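Local coordinates for protein ATP-dependent Clp endopeptidase (Clostridium difficile, PDB 3FES) that probably serves as the amino-terminal domain of a ClpC-type ATP-dependent unfoldase, a helical module that in relatives receives adaptor proteins and substrates for the Clp protease, at residues L18-A23 / E78-S83; K24-N29 / K65-E70; A49-K54 / D133-Q138. One frame throughout, in Å; residues are numbered along the deposited sequence.

Interaction 1. Residues L18-A23 / E78-S83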
# COMPACT_ATOMS: atom_id res chain seq x y z
N LEU A 18 -4.19 -3.76 -8.11
CA LEU A 18 -3.45 -2.66 -8.74
C LEU A 18 -1.97 -2.70 -8.39
O LEU A 18 -1.12 -2.28 -9.20
CB LEU A 18 -4.06 -1.28 -8.40
CG LEU A 18 -5.42 -0.99 -9.08
CD1 LEU A 18 -6.10 0.16 -8.35
CD2 LEU A 18 -5.24 -0.64 -10.55
N ALA A 19 -1.66 -3.24 -7.21
CA ALA A 19 -0.26 -3.38 -6.78
C ALA A 19 0.44 -4.37 -7.71
O ALA A 19 1.57 -4.11 -8.21
CB ALA A 19 -0.22 -3.85 -5.37
N PHE A 20 -0.23 -5.49 -7.98
CA PHE A 20 0.28 -6.48 -8.92
C PHE A 20 0.42 -5.92 -10.34
O PHE A 20 1.40 -6.23 -11.05
CB PHE A 20 -0.64 -7.70 -8.93
CG PHE A 20 -0.35 -8.71 -7.81
CD1 PHE A 20 -0.85 -8.52 -6.53
CD2 PHE A 20 0.38 -9.86 -8.07
CE1 PHE A 20 -0.63 -9.46 -5.52
CE2 PHE A 20 0.63 -10.80 -7.07
CZ PHE A 20 0.14 -10.58 -5.77
N GLU A 21 -0.60 -5.16 -10.78
CA GLU A 21 -0.59 -4.57 -12.12
C GLU A 21 0.54 -3.57 -12.26
O GLU A 21 1.21 -3.53 -13.30
CB GLU A 21 -1.93 -3.89 -12.41
CG GLU A 21 -2.06 -3.27 -13.80
CD GLU A 21 -3.29 -2.35 -13.87
OE1 GLU A 21 -3.13 -1.11 -13.87
OE2 GLU A 21 -4.42 -2.85 -13.89
N SER A 22 0.78 -2.79 -11.21
CA SER A 22 1.91 -1.87 -11.21
C SER A 22 3.26 -2.55 -11.31
O SER A 22 4.09 -2.13 -12.10
CB SER A 22 1.90 -0.98 -10.00
OG SER A 22 0.84 -0.03 -10.17
N ALA A 23 3.48 -3.58 -10.50
CA ALA A 23 4.74 -4.34 -10.54
C ALA A 23 4.98 -4.87 -11.96
O ALA A 23 6.06 -4.72 -12.56
CB ALA A 23 4.69 -5.49 -9.53
N GLU A 78 3.24 -12.96 -17.37
CA GLU A 78 2.92 -14.11 -16.50
C GLU A 78 2.68 -13.70 -15.04
O GLU A 78 2.77 -12.51 -14.71
CB GLU A 78 4.01 -15.20 -16.58
CG GLU A 78 5.33 -14.81 -15.94
CD GLU A 78 6.30 -14.22 -16.94
OE1 GLU A 78 5.99 -14.24 -18.16
OE2 GLU A 78 7.37 -13.74 -16.52
N ASP A 79 2.39 -14.68 -14.18
CA ASP A 79 2.16 -14.44 -12.74
C ASP A 79 3.44 -14.14 -11.99
O ASP A 79 4.50 -14.71 -12.27
CB ASP A 79 1.48 -15.65 -12.08
CG ASP A 79 0.11 -15.95 -12.67
OD1 ASP A 79 -0.63 -15.00 -13.02
OD2 ASP A 79 -0.24 -17.14 -12.78
N ILE A 80 3.29 -13.25 -11.02
CA ILE A 80 4.34 -12.75 -10.14
C ILE A 80 3.86 -12.91 -8.66
O ILE A 80 2.71 -13.32 -8.43
CB ILE A 80 4.58 -11.28 -10.44
CG1 ILE A 80 3.38 -10.47 -10.01
CG2 ILE A 80 4.87 -11.04 -11.97
CD1 ILE A 80 3.72 -9.09 -9.71
N VAL A 81 4.70 -12.56 -7.67
CA VAL A 81 4.43 -13.01 -6.28
C VAL A 81 4.70 -11.95 -5.23
O VAL A 81 5.48 -11.04 -5.47
CB VAL A 81 5.24 -14.30 -5.92
CG1 VAL A 81 4.83 -15.46 -6.86
CG2 VAL A 81 6.73 -14.07 -6.06
N LEU A 82 4.01 -12.06 -4.08
CA LEU A 82 4.24 -11.17 -2.95
C LEU A 82 5.57 -11.49 -2.26
O LEU A 82 5.90 -12.66 -2.06
CB LEU A 82 3.14 -11.30 -1.92
CG LEU A 82 1.72 -10.94 -2.40
CD1 LEU A 82 0.76 -11.37 -1.32
CD2 LEU A 82 1.67 -9.43 -2.60
N SER A 83 6.28 -10.44 -1.88
CA SER A 83 7.46 -10.63 -1.02
C SER A 83 6.99 -11.00 0.43
O SER A 83 5.83 -10.81 0.79
CB SER A 83 8.24 -9.32 -0.93
OG SER A 83 7.46 -8.37 -0.26
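F20, on helix 10-25, meets I80 and L82 of the extended segment 78-83 with its ring, and A23, one turn further along the same helix, adds a methyl group. The apolar contacts come first. On one side of the ring, F20 CD2 lies 3.6 Å from I80 CG1, the two side chains sliding past each other in opposite directions. At the far end of the ring, F20 CZ is 3.7 Å from L82 CD2; here the two side chains cross at about a right angle. I80 also stretches on to the helix, where its CD1 sits 3.7 Å from A23 CB. That reach follows from its torsions: CG1 lies between the backbone N and the carbonyl carbon (chi1 69°), and CD1 extends beyond it (chi2 154°). Alanine suits position 23 because its short side chain lets the isoleucine tip come down close to the helix.

The ring also has a polar neighbour. I80 O lies in the ring plane at its edge, 3.5 Å from F20 CE2, so the slightly positive rim of the phenylalanine faces the carbonyl oxygen. No hydrogen bond joins the two segments, and the strand takes its backbone bonds elsewhere: V81 pairs with N29 and V31, and S83 with V31.

Next to L82, S83 stands at the N-cap of helix 84-99, where its OG accepts a bond from S86 N; a small hydroxyl residue is well suited to that place. The whole is a two-stranded parallel sheet, 30-31 beside 81-82, packed against helix 10-25 in the otherwise helical fold of the Clp amino-terminal domain.

Interaction 2. Residues K24-N29 / K65-E70; sequences KSLGHN and KIVDME
L26 and H28, where the chain leaves helix 10-25, face I66, V67 and E70 on the last turns of helix 59-70. The imidazole has a partner on each face and one at its edge. Over one face, towards the rim, E70 OE1 lies 3.8 Å from H28 CE1, with the carboxylate turned 30° from the ring plane. The opposite face is covered by L26 CB from its own segment, 3.6 Å above the plane and over the ring centre. At the edge, in plane, I66 CG2 is 3.8 Å from H28 CE1. The same methyl group also serves the leucine, whose CD1 lies 3.9 Å from I66 CG2. With CG1 of I66 anti to the carbonyl carbon, CG2 is left anti to the backbone N, where it meets both partners. The other leucine branch, L26 CD2, comes to 3.8 Å from V67 CG2. Beta-branched I66 and V67 offer methyl groups close to their backbone.

Further out, the polar end of the histidine is fixed by G71, whose O accepts a bond from H28 NE2 just past helix 59-70. H35 adds a ring that meets the imidazole at about 65°. G27 has positive phi (67°), which glycine adopts easily, and closes a Schellman motif; this end of helix 10-25 thereby packs on helix 59-70 within the Clp amino-terminal domain. I66 also packs on L38 of helix 33-43 and I125 of helix 120-129.

E70 OE2 also lies close to E34 OE2, a like-charge pair that may raise the proton affinity of one of these acids. With NE2 donating to G71 and a carboxylate lying over one face, the setting would tend to stabilise positive charge on H28, although the glutamate makes packing contact rather than a bond in the ring plane.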
# COMPACT_ATOMS: atom_id res chain seq x y z
N LYS A 24 3.95 -5.50 -12.53
CA LYS A 24 4.08 -6.05 -13.86
C LYS A 24 4.51 -4.98 -14.88
O LYS A 24 5.42 -5.22 -15.71
CB LYS A 24 2.77 -6.67 -14.32
CG LYS A 24 2.46 -8.03 -13.69
CD LYS A 24 1.17 -8.57 -14.35
CE LYS A 24 0.58 -9.71 -13.56
NZ LYS A 24 0.71 -10.97 -14.33
N SER A 25 3.81 -3.84 -14.82
CA SER A 25 4.07 -2.69 -15.68
C SER A 25 5.52 -2.27 -15.65
O SER A 25 6.07 -1.91 -16.68
CB SER A 25 3.21 -1.50 -15.25
OG SER A 25 1.89 -1.65 -15.72
N LEU A 26 6.11 -2.32 -14.46
CA LEU A 26 7.50 -1.88 -14.24
C LEU A 26 8.55 -2.99 -14.47
O LEU A 26 9.76 -2.75 -14.29
CB LEU A 26 7.64 -1.34 -12.82
CG LEU A 26 6.75 -0.14 -12.49
CD1 LEU A 26 6.76 0.09 -11.01
CD2 LEU A 26 7.16 1.14 -13.32
N GLY A 27 8.10 -4.16 -14.91
CA GLY A 27 8.97 -5.33 -15.07
C GLY A 27 9.52 -5.85 -13.74
O GLY A 27 10.65 -6.34 -13.67
N HIS A 28 8.71 -5.74 -12.68
CA HIS A 28 9.08 -6.23 -11.35
C HIS A 28 8.32 -7.53 -11.09
O HIS A 28 7.08 -7.53 -11.16
CB HIS A 28 8.71 -5.19 -10.28
CG HIS A 28 9.45 -3.91 -10.40
ND1 HIS A 28 9.14 -2.79 -9.67
CD2 HIS A 28 10.48 -3.55 -11.22
CE1 HIS A 28 9.97 -1.80 -9.99
NE2 HIS A 28 10.78 -2.24 -10.94
N ASN A 29 9.00 -8.62 -10.79
CA ASN A 29 8.27 -9.89 -10.59
C ASN A 29 7.96 -10.18 -9.12
O ASN A 29 7.36 -11.19 -8.79
CB ASN A 29 8.96 -11.07 -11.28
CG ASN A 29 10.42 -11.19 -10.91
OD1 ASN A 29 10.84 -10.77 -9.83
ND2 ASN A 29 11.21 -11.71 -11.83
N LYS A 65 9.64 7.56 -8.06
CA LYS A 65 10.51 7.20 -6.93
C LYS A 65 10.83 5.71 -6.91
O LYS A 65 11.96 5.31 -6.59
CB LYS A 65 9.90 7.63 -5.59
CG LYS A 65 9.90 9.14 -5.31
CD LYS A 65 11.29 9.81 -5.47
CE LYS A 65 12.39 9.06 -4.69
NZ LYS A 65 13.74 9.65 -4.91
N ILE A 66 9.85 4.90 -7.27
CA ILE A 66 10.03 3.46 -7.33
C ILE A 66 11.07 3.15 -8.40
O ILE A 66 12.02 2.41 -8.14
CB ILE A 66 8.71 2.73 -7.60
CG1 ILE A 66 7.81 2.81 -6.36
CG2 ILE A 66 8.97 1.25 -7.98
CD1 ILE A 66 6.35 2.24 -6.64
N VAL A 67 10.89 3.73 -9.59
CA VAL A 67 11.87 3.58 -10.68
C VAL A 67 13.27 4.09 -10.29
O VAL A 67 14.26 3.39 -10.52
CB VAL A 67 11.36 4.15 -12.02
CG1 VAL A 67 12.48 4.09 -13.15
CG2 VAL A 67 10.13 3.37 -12.48
N ASP A 68 13.36 5.25 -9.65
CA ASP A 68 14.65 5.78 -9.18
C ASP A 68 15.39 4.76 -8.34
O ASP A 68 16.61 4.67 -8.38
CB ASP A 68 14.48 7.04 -8.31
CG ASP A 68 14.01 8.26 -9.08
OD1 ASP A 68 14.13 8.29 -10.34
OD2 ASP A 68 13.50 9.19 -8.39
N MSE A 69 14.64 4.01 -7.54
CA MSE A 69 15.21 3.17 -6.50
C MSE A 69 15.44 1.74 -6.94
O MSE A 69 16.36 1.09 -6.47
CB MSE A 69 14.30 3.19 -5.28
CG MSE A 69 14.19 4.59 -4.65
SE MSE A 69 12.94 4.56 -3.15
CE MSE A 69 14.20 3.88 -1.92
N GLU A 70 14.61 1.26 -7.86
CA GLU A 70 14.57 -0.15 -8.22
C GLU A 70 14.85 -0.41 -9.68
O GLU A 70 15.09 -1.56 -10.06
CB GLU A 70 13.16 -0.70 -8.00
CG GLU A 70 12.80 -0.93 -6.61
CD GLU A 70 11.61 -1.83 -6.55
OE1 GLU A 70 11.73 -3.04 -6.87
OE2 GLU A 70 10.54 -1.34 -6.21

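Interaction 3. Residues A49-K54 / D133-Q138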
# COMPACT_ATOMS: atom_id res chain seq x y z
N ALA A 49 -6.17 6.00 -0.25
CA ALA A 49 -5.92 6.89 -1.38
C ALA A 49 -6.16 8.35 -0.96
O ALA A 49 -5.40 9.24 -1.37
CB ALA A 49 -6.86 6.55 -2.56
N LYS A 50 -7.21 8.58 -0.17
CA LYS A 50 -7.58 9.96 0.23
C LYS A 50 -6.50 10.52 1.19
O LYS A 50 -6.12 11.67 1.07
CB LYS A 50 -8.99 10.01 0.84
CG LYS A 50 -10.14 9.58 -0.11
CD LYS A 50 -10.17 10.41 -1.38
CE LYS A 50 -11.22 9.93 -2.43
NZ LYS A 50 -12.59 9.63 -1.90
N VAL A 51 -5.97 9.67 2.07
CA VAL A 51 -4.86 10.06 2.96
C VAL A 51 -3.62 10.43 2.13
O VAL A 51 -3.03 11.50 2.31
CB VAL A 51 -4.49 8.90 3.93
CG1 VAL A 51 -3.14 9.18 4.65
CG2 VAL A 51 -5.60 8.66 4.95
N LEU A 52 -3.23 9.55 1.20
CA LEU A 52 -1.98 9.71 0.45
C LEU A 52 -2.04 10.96 -0.43
O LEU A 52 -1.05 11.70 -0.55
CB LEU A 52 -1.64 8.43 -0.34
CG LEU A 52 -1.22 7.23 0.52
CD1 LEU A 52 -1.21 5.88 -0.30
CD2 LEU A 52 0.15 7.46 1.23
N SER A 53 -3.21 11.19 -1.03
CA SER A 53 -3.42 12.37 -1.86
C SER A 53 -3.46 13.64 -0.98
O SER A 53 -2.95 14.69 -1.36
CB SER A 53 -4.72 12.22 -2.66
OG SER A 53 -5.20 13.50 -3.01
N LYS A 54 -4.04 13.52 0.22
CA LYS A 54 -4.13 14.67 1.11
C LYS A 54 -2.74 15.16 1.57
O LYS A 54 -2.49 16.36 1.65
CB LYS A 54 -5.06 14.38 2.30
CG LYS A 54 -5.26 15.54 3.25
CD LYS A 54 -6.11 16.64 2.59
CE LYS A 54 -6.82 17.51 3.61
NZ LYS A 54 -6.24 18.87 3.69
N ASP A 133 5.14 10.58 9.50
CA ASP A 133 4.27 10.79 10.65
C ASP A 133 3.02 11.56 10.27
O ASP A 133 2.00 11.43 10.93
CB ASP A 133 5.01 11.55 11.77
CG ASP A 133 5.98 10.66 12.56
OD1 ASP A 133 5.87 9.40 12.52
OD2 ASP A 133 6.85 11.23 13.26
N ARG A 134 3.11 12.40 9.23
CA ARG A 134 1.94 13.15 8.77
C ARG A 134 0.90 12.21 8.15
O ARG A 134 -0.30 12.38 8.34
CB ARG A 134 2.37 14.21 7.77
CG ARG A 134 3.30 15.24 8.41
CD ARG A 134 3.15 16.59 7.79
NE ARG A 134 1.86 17.14 8.17
CZ ARG A 134 1.68 17.94 9.21
NH1 ARG A 134 2.70 18.31 9.98
NH2 ARG A 134 0.46 18.38 9.49
N THR A 135 1.40 11.21 7.43
CA THR A 135 0.53 10.18 6.83
C THR A 135 -0.18 9.42 7.93
O THR A 135 -1.39 9.22 7.85
CB THR A 135 1.35 9.23 5.90
OG1 THR A 135 1.96 10.01 4.87
CG2 THR A 135 0.48 8.18 5.26
N LEU A 136 0.55 9.00 8.95
CA LEU A 136 -0.05 8.36 10.11
C LEU A 136 -1.14 9.22 10.79
O LEU A 136 -2.20 8.71 11.12
CB LEU A 136 1.01 7.97 11.11
CG LEU A 136 0.48 7.22 12.33
CD1 LEU A 136 -0.23 5.95 11.93
CD2 LEU A 136 1.66 6.95 13.26
N ALA A 137 -0.85 10.49 11.01
CA ALA A 137 -1.81 11.39 11.63
C ALA A 137 -3.09 11.48 10.79
O ALA A 137 -4.18 11.38 11.32
CB ALA A 137 -1.19 12.78 11.83
N GLN A 138 -2.93 11.68 9.49
CA GLN A 138 -4.07 11.88 8.57
C GLN A 138 -4.90 10.60 8.50
O GLN A 138 -6.14 10.63 8.45
CB GLN A 138 -3.57 12.21 7.16
CG GLN A 138 -4.72 12.54 6.18
CD GLN A 138 -5.33 13.87 6.49
OE1 GLN A 138 -4.63 14.88 6.46
NE2 GLN A 138 -6.64 13.89 6.80
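Helices 47-55 and 132-142 pack with the axes of their segments 9.4 Å apart and their directions 136° from each other, and the backbones come nearest where V51 CA is 6.0 Å from Q138 CA. V51 fills this approach. Its CG1, anti to the backbone N (chi1 168°), lies 3.6 Å from T135 O and 3.8 Å from T135 CG2. The same methyl group stands 4.0 Å from Q138 CB, so one valine branch rests between two residues a turn apart. Valine is compact enough for this close approach and, being beta-branched, carries its methyl groups near the main chain.

T135 turns its two branches to different uses. CG2 takes the apolar side, crossing V51 obliquely and reaching 4.1 Å from L52 CD2, while OG1 bonds back to V131 O in the same chain. L52 leaves its helix away from segment 133-138 and offers only the tip of its side chain here; it also packs on L37 and L41 of helix 33-43.

At the more open side, K54 and Q138 cross at about a right angle. The lysine uses its aliphatic part: K54 CG lies 3.3 Å from Q138 OE1, and its amino end leads away. Q138 bends at chi2 (72°) to lay its amide beside that methylene, and NE2 is held by D142 OD1 on its own helix.

This helix-helix packing joins the N-terminal and C-terminal parts of the Clp amino-terminal domain. No hydrogen bond links the two segments: the joint rests on van der Waals packing of methyl and methylene groups, partly against oxygens, with exposed K54 and partly exposed Q138 at the open side and the buried T135 hydroxyl satisfied by V131 O.

How the interactions relate
From the N terminus, helix 10-25 supplies the first half of interaction 1 and then runs directly into the first half of interaction 2. Helix 47-55 opens interaction 3 before helix 59-70 closes interaction 2, and strand 81-82 then closes interaction 1. Interaction 2 is thus nested inside the loop of interaction 1, and the two touch, with K24 NZ hydrogen-bonded to E78 O. Interaction 3 closes last, on helix 132-142, and crosses both loops. Its centre is about 24 Å from that of interaction 1, on the opposite side of the chain's centre, and it ties helix 47-55 to the C-terminal helix 132-142.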